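Side-chain contacts in Gp15 protein (Listeria phage PSA, PDB 6R5W), which serves as the receptor-binding protein of the phage, a homotrimer whose C-terminal part, probably the host-recognising end, joins a helical stem to a beta-rich head: residues F88-S93 and A108-F113; I139-S142 and D146-I149. All coordinates share one frame; numbering follows the deposited sequence.

Interaction 1: F88-S93 and A108-F113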
ATOM      1  N   PHE A  88       1.927   3.575  11.410  1.00 27.16           N
ATOM      2  CA  PHE A  88       0.533   3.230  11.159  1.00 25.38           C
ATOM      3  C   PHE A  88      -0.217   4.483  10.701  1.00 28.40           C
ATOM      4  O   PHE A  88      -0.048   5.565  11.281  1.00 27.46           O
ATOM      5  CB  PHE A  88      -0.195   2.688  12.363  1.00 26.79           C
ATOM      6  CG  PHE A  88       0.428   1.476  12.949  1.00 29.23           C
ATOM      7  CD1 PHE A  88       0.263   0.236  12.335  1.00 30.98           C
ATOM      8  CD2 PHE A  88       1.162   1.555  14.126  1.00 27.96           C
ATOM      9  CE1 PHE A  88       0.841  -0.902  12.886  1.00 35.94           C
ATOM     10  CE2 PHE A  88       1.718   0.414  14.678  1.00 35.13           C
ATOM     11  CZ  PHE A  88       1.575  -0.796  14.039  1.00 34.16           C
ATOM     12  N   LEU A  89      -1.165   4.287   9.756  1.00 23.56           N
ATOM     13  CA  LEU A  89      -2.198   5.255   9.487  1.00 26.21           C
ATOM     14  C   LEU A  89      -3.395   4.884  10.347  1.00 27.99           C
ATOM     15  O   LEU A  89      -3.872   3.753  10.273  1.00 29.18           O
ATOM     16  CB  LEU A  89      -2.560   5.235   8.026  1.00 24.48           C
ATOM     17  CG  LEU A  89      -3.654   6.220   7.665  1.00 27.53           C
ATOM     18  CD1 LEU A  89      -3.184   7.693   7.769  1.00 28.71           C
ATOM     19  CD2 LEU A  89      -4.068   5.902   6.197  1.00 32.36           C
ATOM     20  N   VAL A  90      -3.876   5.831  11.137  1.00 26.40           N
ATOM     21  CA  VAL A  90      -4.925   5.598  12.126  1.00 24.65           C
ATOM     22  C   VAL A  90      -6.159   6.373  11.681  1.00 25.59           C
ATOM     23  O   VAL A  90      -6.070   7.567  11.356  1.00 27.61           O
ATOM     24  CB  VAL A  90      -4.492   6.013  13.543  1.00 26.90           C
ATOM     25  CG1 VAL A  90      -5.677   5.816  14.531  1.00 28.40           C
ATOM     26  CG2 VAL A  90      -3.216   5.258  13.983  1.00 29.37           C
ATOM     27  N   ILE A  91      -7.310   5.701  11.670  1.00 26.07           N
ATOM     28  CA  ILE A  91      -8.565   6.308  11.246  1.00 26.04           C
ATOM     29  C   ILE A  91      -9.596   6.073  12.347  1.00 28.49           C
ATOM     30  O   ILE A  91     -10.047   4.934  12.569  1.00 28.75           O
ATOM     31  CB  ILE A  91      -9.043   5.754   9.885  1.00 29.02           C
ATOM     32  CG1 ILE A  91      -7.972   6.015   8.812  1.00 31.50           C
ATOM     33  CG2 ILE A  91     -10.425   6.311   9.556  1.00 28.48           C
ATOM     34  CD1 ILE A  91      -8.220   5.344   7.504  1.00 36.42           C
ATOM     35  N   VAL A  92      -9.923   7.111  13.078  1.00 26.82           N
ATOM     36  CA  VAL A  92     -10.855   7.002  14.215  1.00 29.28           C
ATOM     37  C   VAL A  92     -12.290   7.029  13.696  1.00 27.45           C
ATOM     38  O   VAL A  92     -12.587   7.604  12.665  1.00 28.67           O
ATOM     39  CB  VAL A  92     -10.621   8.142  15.248  1.00 29.10           C
ATOM     40  CG1 VAL A  92     -11.483   8.004  16.477  1.00 33.04           C
ATOM     41  CG2 VAL A  92      -9.155   8.168  15.630  1.00 28.73           C
ATOM     42  N   SER A  93     -13.208   6.407  14.430  1.00 31.14           N
ATOM     43  CA  SER A  93     -14.627   6.435  14.098  1.00 28.99           C
ATOM     44  C   SER A  93     -15.455   6.420  15.397  1.00 27.63           C
ATOM     45  O   SER A  93     -15.012   5.919  16.445  1.00 32.23           O
ATOM     46  CB  SER A  93     -15.043   5.204  13.208  1.00 28.99           C
ATOM     47  OG  SER A  93     -14.970   4.051  14.001  1.00 40.51           O
ATOM     48  N   ALA A 108     -11.879  10.130  25.169  1.00 32.35           N
ATOM     49  CA  ALA A 108     -11.273   8.846  24.908  1.00 36.33           C
ATOM     50  C   ALA A 108      -9.800   9.058  24.668  1.00 33.80           C
ATOM     51  O   ALA A 108      -9.367  10.176  24.339  1.00 33.96           O
ATOM     52  CB  ALA A 108     -11.889   8.162  23.655  1.00 37.99           C
ATOM     53  N   THR A 109      -9.040   7.991  24.876  1.00 29.28           N
ATOM     54  CA  THR A 109      -7.592   7.939  24.696  1.00 31.75           C
ATOM     55  C   THR A 109      -7.211   6.686  23.936  1.00 35.06           C
ATOM     56  O   THR A 109      -7.680   5.606  24.264  1.00 37.80           O
ATOM     57  CB  THR A 109      -6.829   7.921  26.072  1.00 39.10           C
ATOM     58  OG1 THR A 109      -7.236   9.060  26.845  1.00 37.24           O
ATOM     59  CG2 THR A 109      -5.361   7.943  25.856  1.00 38.23           C
ATOM     60  N   LEU A 110      -6.395   6.815  22.897  1.00 30.68           N
ATOM     61  CA  LEU A 110      -5.980   5.655  22.130  1.00 31.20           C
ATOM     62  C   LEU A 110      -4.790   4.982  22.808  1.00 35.82           C
ATOM     63  O   LEU A 110      -4.043   5.625  23.579  1.00 35.41           O
ATOM     64  CB  LEU A 110      -5.579   6.075  20.727  1.00 32.92           C
ATOM     65  CG  LEU A 110      -6.748   6.631  19.840  1.00 33.42           C
ATOM     66  CD1 LEU A 110      -6.608   8.104  19.701  1.00 36.95           C
ATOM     67  CD2 LEU A 110      -6.717   5.974  18.521  1.00 33.40           C
ATOM     68  N   PRO A 111      -4.537   3.722  22.488  1.00 34.83           N
ATOM     69  CA  PRO A 111      -3.357   3.043  23.027  1.00 37.55           C
ATOM     70  C   PRO A 111      -2.053   3.756  22.683  1.00 37.79           C
ATOM     71  O   PRO A 111      -1.917   4.367  21.615  1.00 34.67           O
ATOM     72  CB  PRO A 111      -3.395   1.658  22.348  1.00 37.02           C
ATOM     73  CG  PRO A 111      -4.733   1.512  21.811  1.00 42.71           C
ATOM     74  CD  PRO A 111      -5.249   2.877  21.516  1.00 37.91           C
ATOM     75  N   THR A 112      -1.053   3.563  23.555  1.00 35.16           N
ATOM     76  CA  THR A 112       0.246   4.215  23.387  1.00 37.95           C
ATOM     77  C   THR A 112       0.939   3.881  22.046  1.00 34.16           C
ATOM     78  O   THR A 112       1.653   4.718  21.480  1.00 33.77           O
ATOM     79  CB  THR A 112       1.176   3.865  24.578  1.00 44.63           C
ATOM     80  OG1 THR A 112       1.423   2.460  24.647  1.00 54.49           O
ATOM     81  CG2 THR A 112       0.532   4.306  25.862  1.00 41.72           C
ATOM     82  N   PHE A 113       0.797   2.643  21.531  1.00 33.21           N
ATOM     83  CA  PHE A 113       1.430   2.370  20.251  1.00 36.30           C
ATOM     84  C   PHE A 113       0.757   3.122  19.067  1.00 30.32           C
ATOM     85  O   PHE A 113       1.302   3.101  17.935  1.00 32.48           O
ATOM     86  CB  PHE A 113       1.476   0.866  19.924  1.00 34.70           C
ATOM     87  CG  PHE A 113       0.131   0.252  19.522  1.00 34.56           C
ATOM     88  CD1 PHE A 113      -0.790  -0.127  20.455  1.00 38.03           C
ATOM     89  CD2 PHE A 113      -0.174   0.051  18.190  1.00 33.96           C
ATOM     90  CE1 PHE A 113      -1.986  -0.701  20.096  1.00 43.24           C
ATOM     91  CE2 PHE A 113      -1.385  -0.498  17.826  1.00 36.02           C
ATOM     92  CZ  PHE A 113      -2.285  -0.867  18.787  1.00 37.27           C
TER
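V90 and V92, on one face of the strand, meet the branched end of L110. V90 CG1 lies 4.1 Å from L110 CD2, and L110 CD2 is also 4.4 Å from V92 CG2, so a single branch of the leucine serves both valines. The V90 and L110 side chains run alongside each other, pointing opposite ways. At the other end of the contact F88 meets F113, the two side chains crossing at about a right angle. F88 CE2 approaches the F113 ring at its edge, near the ring plane, 4.0 Å from F113 CD2. F113 holds its CG between backbone N and carbonyl carbon (chi1 74°), which carries the ring back toward F88 although its CB does not point there. No hydrogen bond spans the segments; this apolar sheet-to-sheet contact of the beta-rich head is modest, burying 161 Å². Y81 makes edge-to-face contacts with both phenylalanines, and L114 packs on F88 and V90. Residues 88-93 are held by backbone bonds to strands 72-84 and 159-167 on their two flanks, while 110-113, following edge strand 105-109 of the other antiparallel sheet, run across the face carrying V90 and V92, with L110 also touching A79, Y166 and L65.

Interaction 2: I139-S142 and D146-I149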
ATOM      1  N   ILE A 139     -11.431  19.882  17.904  1.00 27.10           N
ATOM      2  CA  ILE A 139     -10.961  18.736  18.663  1.00 26.76           C
ATOM      3  C   ILE A 139      -9.434  18.707  18.578  1.00 27.99           C
ATOM      4  O   ILE A 139      -8.867  18.803  17.489  1.00 28.00           O
ATOM      5  CB  ILE A 139     -11.569  17.399  18.154  1.00 29.27           C
ATOM      6  CG1 ILE A 139     -13.088  17.478  18.230  1.00 28.50           C
ATOM      7  CG2 ILE A 139     -10.990  16.260  18.935  1.00 29.90           C
ATOM      8  CD1 ILE A 139     -13.796  16.115  17.865  1.00 31.76           C
ATOM      9  N   TYR A 140      -8.787  18.535  19.720  1.00 28.06           N
ATOM     10  CA  TYR A 140      -7.367  18.341  19.771  1.00 25.68           C
ATOM     11  C   TYR A 140      -7.009  16.885  19.946  1.00 25.71           C
ATOM     12  O   TYR A 140      -7.613  16.181  20.740  1.00 29.75           O
ATOM     13  CB  TYR A 140      -6.717  19.096  20.923  1.00 29.99           C
ATOM     14  CG  TYR A 140      -6.738  20.590  20.892  1.00 28.70           C
ATOM     15  CD1 TYR A 140      -7.521  21.306  20.039  1.00 29.47           C
ATOM     16  CD2 TYR A 140      -5.952  21.296  21.825  1.00 33.26           C
ATOM     17  CE1 TYR A 140      -7.542  22.728  20.074  1.00 29.30           C
ATOM     18  CE2 TYR A 140      -5.959  22.684  21.861  1.00 31.60           C
ATOM     19  CZ  TYR A 140      -6.761  23.375  21.032  1.00 33.37           C
ATOM     20  OH  TYR A 140      -6.809  24.725  21.072  1.00 34.20           O
ATOM     21  N   LEU A 141      -6.024  16.418  19.187  1.00 28.82           N
ATOM     22  CA  LEU A 141      -5.443  15.097  19.418  1.00 29.87           C
ATOM     23  C   LEU A 141      -4.123  15.366  20.108  1.00 29.15           C
ATOM     24  O   LEU A 141      -3.247  15.949  19.470  1.00 29.55           O
ATOM     25  CB  LEU A 141      -5.206  14.354  18.098  1.00 28.18           C
ATOM     26  CG  LEU A 141      -4.597  12.989  18.238  1.00 28.76           C
ATOM     27  CD1 LEU A 141      -5.552  12.013  18.964  1.00 33.23           C
ATOM     28  CD2 LEU A 141      -4.133  12.340  16.912  1.00 31.85           C
ATOM     29  N   SER A 142      -3.965  14.911  21.350  1.00 29.95           N
ATOM     30  CA  SER A 142      -2.751  15.226  22.117  1.00 35.90           C
ATOM     31  C   SER A 142      -1.602  14.294  21.740  1.00 29.71           C
ATOM     32  O   SER A 142      -1.787  13.250  21.130  1.00 28.30           O
ATOM     33  CB  SER A 142      -3.038  15.116  23.627  1.00 29.01           C
ATOM     34  OG  SER A 142      -2.993  13.724  24.025  1.00 30.07           O
ATOM     35  N   ASP A 146      -4.764  11.470  23.535  1.00 32.03           N
ATOM     36  CA  ASP A 146      -6.067  11.851  24.049  1.00 33.55           C
ATOM     37  C   ASP A 146      -6.865  12.605  22.977  1.00 32.27           C
ATOM     38  O   ASP A 146      -6.330  13.487  22.263  1.00 30.00           O
ATOM     39  CB  ASP A 146      -5.926  12.769  25.271  1.00 35.26           C
ATOM     40  CG  ASP A 146      -5.131  12.141  26.365  1.00 44.54           C
ATOM     41  OD1 ASP A 146      -5.567  11.089  26.860  1.00 40.48           O
ATOM     42  OD2 ASP A 146      -4.021  12.683  26.646  1.00 47.79           O
ATOM     43  N   ILE A 147      -8.155  12.279  22.891  1.00 31.68           N
ATOM     44  CA  ILE A 147      -9.095  12.983  22.035  1.00 28.13           C
ATOM     45  C   ILE A 147      -9.794  14.014  22.904  1.00 32.10           C
ATOM     46  O   ILE A 147     -10.650  13.694  23.733  1.00 33.28           O
ATOM     47  CB  ILE A 147     -10.087  12.019  21.352  1.00 28.68           C
ATOM     48  CG1 ILE A 147      -9.293  10.980  20.581  1.00 31.01           C
ATOM     49  CG2 ILE A 147     -10.990  12.777  20.442  1.00 30.39           C
ATOM     50  CD1 ILE A 147     -10.158   9.955  19.925  1.00 35.46           C
ATOM     51  N   ASN A 148      -9.371  15.271  22.764  1.00 28.61           N
ATOM     52  CA  ASN A 148      -9.772  16.365  23.654  1.00 31.83           C
ATOM     53  C   ASN A 148     -10.688  17.337  22.933  1.00 30.00           C
ATOM     54  O   ASN A 148     -10.227  18.139  22.094  1.00 30.57           O
ATOM     55  CB  ASN A 148      -8.483  17.064  24.101  1.00 29.98           C
ATOM     56  CG  ASN A 148      -8.690  18.182  25.113  1.00 34.15           C
ATOM     57  OD1 ASN A 148      -9.772  18.424  25.591  1.00 31.72           O
ATOM     58  ND2 ASN A 148      -7.651  18.976  25.270  1.00 35.76           N
ATOM     59  N   ILE A 149     -11.977  17.322  23.288  1.00 28.67           N
ATOM     60  CA  ILE A 149     -12.945  18.251  22.722  1.00 30.25           C
ATOM     61  C   ILE A 149     -12.806  19.619  23.404  1.00 34.49           C
ATOM     62  O   ILE A 149     -13.120  19.760  24.584  1.00 38.46           O
ATOM     63  CB  ILE A 149     -14.384  17.695  22.841  1.00 31.59           C
ATOM     64  CG1 ILE A 149     -14.500  16.379  22.073  1.00 35.30           C
ATOM     65  CG2 ILE A 149     -15.366  18.722  22.347  1.00 33.27           C
ATOM     66  CD1 ILE A 149     -15.765  15.617  22.381  1.00 38.83           C
TER
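S142 turns its hydroxyl between its backbone N and carbonyl carbon (chi1 80°), and D146 sets its carboxylate beside its own N (chi1 -57°), which brings both polar groups to the turn end of a beta hairpin. There S142 OG accepts the D146 amide N at 2.9 Å, with the N-H bent to 152°, and stands 3.0 Å from D146 OD2. In return S142 N gives a straighter bond to D146 O, lying in the carbonyl plane. Further along, Y140 and N148 form a hydrogen-bonded antiparallel pair: Y140 N reaches N148 O and N148 N reaches Y140 O, both at 2.8 Å. Y140 CB is 4.2 Å from N148 CB, while the tyrosine side chain packs on L123 and N121, and on Q129 of a neighbouring subunit. On the opposite face I139, L141, I147 and I149 form an apolar surface, where I139 CG2 touches I147 CG2 at 3.8 Å and L141 CD1 lies 4.2 Å from I147 CG1. S144, in the turn, hydrogen-bonds to both S142 OG and D146 OD2, and T109 OG1 hydrogen-bonds to D146 OD1. The carboxylate thus has partners on both oxygens, which probably stabilises its negative charge and fixes the chain where it reverses.

In the fold
Both segments of interaction 1 precede those of interaction 2 in the sequence, and the centres of the two contacts lie about 11 Å apart within the beta-rich head. Residues 88-93 belong to the sheet of strands 61-65, 72-84, 87-97 and 159-167; the hairpin of interaction 2 belongs to the other four-stranded antiparallel sheet. Residues 108-113 join the two: strand 105-109 is the edge strand, within this chain, beside 146-152, and the residues that follow it cross to strand 87-97. A108 O probably accepts a hydrogen bond from I147 N, and L110 CD1 packs on both I147 CD1 and L141 CD1. L110 therefore belongs to an apolar core shared by the two sheets, while L89 and I91 face neighbouring subunits.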